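Local coordinates for DNAation factor-related protein 4 (Drosophila melanogaster, PDB 5XPC) that probably acts as an apoptotic DNA endonuclease that cuts chromatin, and whose CIDE domain, the part resolved here, belongs to a family that assembles into larger complexes for DNA fragmentation, at residues Leu48-Asp53 with Thr70-Ser75. Residues are numbered along the deposited sequence; the frame is centred on the assembly and turned at random.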
ATOM      1  N   LEU B  48     -21.580   7.610  -3.891  1.00 23.60           N
ATOM      2  CA  LEU B  48     -20.304   8.205  -4.265  1.00 23.06           C
ATOM      3  C   LEU B  48     -19.290   7.112  -4.581  1.00 26.63           C
ATOM      4  O   LEU B  48     -19.208   6.100  -3.876  1.00 26.68           O
ATOM      5  CB  LEU B  48     -19.764   9.101  -3.146  1.00 29.68           C
ATOM      6  CG  LEU B  48     -20.590  10.342  -2.813  1.00 31.43           C
ATOM      7  CD1 LEU B  48     -19.958  11.049  -1.627  1.00 31.54           C
ATOM      8  CD2 LEU B  48     -20.692  11.271  -4.008  1.00 32.07           C
ATOM      9  N   TYR B  49     -18.528   7.321  -5.647  1.00 24.62           N
ATOM     10  CA  TYR B  49     -17.511   6.385  -6.098  1.00 26.26           C
ATOM     11  C   TYR B  49     -16.227   7.154  -6.349  1.00 27.05           C
ATOM     12  O   TYR B  49     -16.270   8.282  -6.840  1.00 25.38           O
ATOM     13  CB  TYR B  49     -17.926   5.690  -7.388  1.00 26.97           C
ATOM     14  CG  TYR B  49     -19.263   4.983  -7.311  1.00 27.06           C
ATOM     15  CD1 TYR B  49     -20.449   5.692  -7.436  1.00 24.87           C
ATOM     16  CD2 TYR B  49     -19.332   3.605  -7.121  1.00 24.70           C
ATOM     17  CE1 TYR B  49     -21.699   5.032  -7.376  1.00 28.25           C
ATOM     18  CE2 TYR B  49     -20.564   2.939  -7.063  1.00 26.83           C
ATOM     19  CZ  TYR B  49     -21.739   3.658  -7.185  1.00 25.85           C
ATOM     20  OH  TYR B  49     -22.969   3.007  -7.128  1.00 28.91           O
ATOM     21  N   LEU B  50     -15.090   6.534  -6.048  1.00 23.35           N
ATOM     22  CA  LEU B  50     -13.808   7.160  -6.358  1.00 23.38           C
ATOM     23  C   LEU B  50     -13.651   7.310  -7.867  1.00 24.68           C
ATOM     24  O   LEU B  50     -13.827   6.347  -8.615  1.00 24.44           O
ATOM     25  CB  LEU B  50     -12.665   6.314  -5.800  1.00 25.46           C
ATOM     26  CG  LEU B  50     -12.552   6.213  -4.280  1.00 28.95           C
ATOM     27  CD1 LEU B  50     -11.367   5.325  -3.930  1.00 31.28           C
ATOM     28  CD2 LEU B  50     -12.363   7.605  -3.685  1.00 31.19           C
ATOM     29  N   ALA B  51     -13.310   8.523  -8.321  1.00 24.71           N
ATOM     30  CA  ALA B  51     -13.039   8.706  -9.747  1.00 26.93           C
ATOM     31  C   ALA B  51     -11.791   7.943 -10.185  1.00 27.69           C
ATOM     32  O   ALA B  51     -11.679   7.564 -11.358  1.00 33.05           O
ATOM     33  CB  ALA B  51     -12.887  10.196 -10.080  1.00 31.13           C
ATOM     34  N   SER B  52     -10.860   7.694  -9.259  1.00 28.81           N
ATOM     35  CA  SER B  52      -9.613   7.015  -9.610  1.00 29.85           C
ATOM     36  C   SER B  52      -9.861   5.586 -10.084  1.00 30.81           C
ATOM     37  O   SER B  52      -9.377   5.185 -11.147  1.00 33.58           O
ATOM     38  CB  SER B  52      -8.658   7.018  -8.419  1.00 32.71           C
ATOM     39  OG  SER B  52      -9.263   6.404  -7.300  1.00 36.28           O
ATOM     40  N   ASP B  53     -10.606   4.793  -9.303  1.00 26.50           N
ATOM     41  CA  ASP B  53     -10.779   3.385  -9.635  1.00 30.35           C
ATOM     42  C   ASP B  53     -12.217   2.888  -9.555  1.00 30.99           C
ATOM     43  O   ASP B  53     -12.448   1.691  -9.752  1.00 28.33           O
ATOM     44  CB  ASP B  53      -9.889   2.515  -8.731  1.00 30.12           C
ATOM     45  CG  ASP B  53     -10.177   2.717  -7.251  1.00 31.87           C
ATOM     46  OD1 ASP B  53     -11.223   3.314  -6.920  1.00 31.93           O
ATOM     47  OD2 ASP B  53      -9.359   2.275  -6.413  1.00 38.21           O
ATOM     48  N   THR B  70     -10.270  14.730  -2.306  1.00 22.78           N
ATOM     49  CA  THR B  70     -10.493  13.554  -3.145  1.00 24.79           C
ATOM     50  C   THR B  70     -11.667  13.800  -4.092  1.00 25.53           C
ATOM     51  O   THR B  70     -12.650  14.444  -3.722  1.00 24.94           O
ATOM     52  CB  THR B  70     -10.762  12.323  -2.266  1.00 27.87           C
ATOM     53  OG1 THR B  70      -9.570  11.967  -1.548  1.00 26.86           O
ATOM     54  CG2 THR B  70     -11.212  11.114  -3.103  1.00 28.93           C
ATOM     55  N   LEU B  71     -11.549  13.303  -5.325  1.00 23.66           N
ATOM     56  CA  LEU B  71     -12.574  13.457  -6.353  1.00 23.37           C
ATOM     57  C   LEU B  71     -13.487  12.234  -6.399  1.00 26.36           C
ATOM     58  O   LEU B  71     -13.009  11.100  -6.526  1.00 28.04           O
ATOM     59  CB  LEU B  71     -11.938  13.663  -7.731  1.00 25.66           C
ATOM     60  CG  LEU B  71     -12.931  13.646  -8.902  1.00 29.02           C
ATOM     61  CD1 LEU B  71     -13.967  14.769  -8.767  1.00 27.72           C
ATOM     62  CD2 LEU B  71     -12.203  13.748 -10.249  1.00 30.21           C
ATOM     63  N   PHE B  72     -14.800  12.478  -6.336  1.00 23.00           N
ATOM     64  CA  PHE B  72     -15.824  11.442  -6.396  1.00 23.82           C
ATOM     65  C   PHE B  72     -16.696  11.622  -7.631  1.00 25.97           C
ATOM     66  O   PHE B  72     -16.946  12.747  -8.074  1.00 24.20           O
ATOM     67  CB  PHE B  72     -16.726  11.463  -5.145  1.00 25.49           C
ATOM     68  CG  PHE B  72     -15.968  11.346  -3.851  1.00 26.42           C
ATOM     69  CD1 PHE B  72     -15.458  10.127  -3.445  1.00 28.44           C
ATOM     70  CD2 PHE B  72     -15.776  12.455  -3.040  1.00 25.25           C
ATOM     71  CE1 PHE B  72     -14.739  10.015  -2.250  1.00 29.00           C
ATOM     72  CE2 PHE B  72     -15.064  12.350  -1.849  1.00 29.44           C
ATOM     73  CZ  PHE B  72     -14.551  11.126  -1.457  1.00 25.66           C
ATOM     74  N   ILE B  73     -17.155  10.494  -8.181  1.00 24.01           N
ATOM     75  CA  ILE B  73     -18.269  10.453  -9.122  1.00 25.78           C
ATOM     76  C   ILE B  73     -19.530  10.134  -8.334  1.00 30.22           C
ATOM     77  O   ILE B  73     -19.569   9.139  -7.592  1.00 26.20           O
ATOM     78  CB  ILE B  73     -18.050   9.392 -10.214  1.00 27.92           C
ATOM     79  CG1 ILE B  73     -16.664   9.541 -10.849  1.00 32.49           C
ATOM     80  CG2 ILE B  73     -19.192   9.445 -11.248  1.00 29.51           C
ATOM     81  CD1 ILE B  73     -16.463  10.859 -11.533  1.00 30.97           C
ATOM     82  N   VAL B  74     -20.569  10.953  -8.486  1.00 26.79           N
ATOM     83  CA  VAL B  74     -21.873  10.628  -7.917  1.00 26.84           C
ATOM     84  C   VAL B  74     -22.710   9.960  -9.001  1.00 28.81           C
ATOM     85  O   VAL B  74     -22.750  10.427 -10.148  1.00 27.77           O
ATOM     86  CB  VAL B  74     -22.577  11.865  -7.332  1.00 26.71           C
ATOM     87  CG1 VAL B  74     -22.823  12.939  -8.396  1.00 28.87           C
ATOM     88  CG2 VAL B  74     -23.889  11.448  -6.637  1.00 25.13           C
ATOM     89  N   SER B  75     -23.353   8.853  -8.647  1.00 27.63           N
ATOM     90  CA  SER B  75     -24.089   8.055  -9.620  1.00 32.60           C
ATOM     91  C   SER B  75     -25.127   7.224  -8.884  1.00 26.42           C
ATOM     92  O   SER B  75     -25.159   7.183  -7.654  1.00 27.72           O
ATOM     93  CB  SER B  75     -23.140   7.156 -10.415  1.00 33.50           C
ATOM     94  OG  SER B  75     -23.832   6.437 -11.410  1.00 31.71           O
TER
HETATM   95  O   HOH W   1     -10.598   9.677  -6.943  1.00 23.19           O
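Tyr49 and Ile73 show how an antiparallel hydrogen-bonded pair fixes the register in which the side chains of two strands meet. Tyr49 N donates to Ile73 O at 2.9 Å, and Ile73 N returns a straighter bond to Tyr49 O at 2.7 Å, the N-H...O angle being 155°. The same carbonyls meet ring edges: Ile73 O lies in the plane of the Tyr49 ring, 3.6 Å from Tyr49 CD1, while Tyr49 O sits at the edge of Phe72. With CG anti to its carbonyl carbon (chi1 -55°), Tyr49 carries its ring along the neighbouring strand, where CE1 meets Ser75 CB. The phenol OH is hydrogen-bonded to both Gly76 O and Ala79 N, so a phenylalanine here would probably leave those two backbone groups without their shared mate and the chain after Ser75 less firmly held. On the face bearing Leu48 and Val74, the Leu48 side chain lies aslant that of Val74, its CD2 3.9 Å from Val74 CB, and touches Phe72 CB; helix 30-40 covers this side through Leu33. Leu50 runs alongside the Phe72 ring in the same direction, its CD2 3.7 Å from Phe72 CE1 and equally near Thr70 CG2. Where the strand ends, Ala51 turns its methyl onto Leu71 CD2 (3.6 Å) and Ile73 CG1, and its N gives Leu71 O a nearly straight bond of 3.2 Å. A water links that carbonyl to Ser52 N. Strand 71-75 lies between the antiparallel 47-50 and the parallel 10-15 in the 2-1-4-3 mixed sheet of the ubiquitin-like CIDE-N fold.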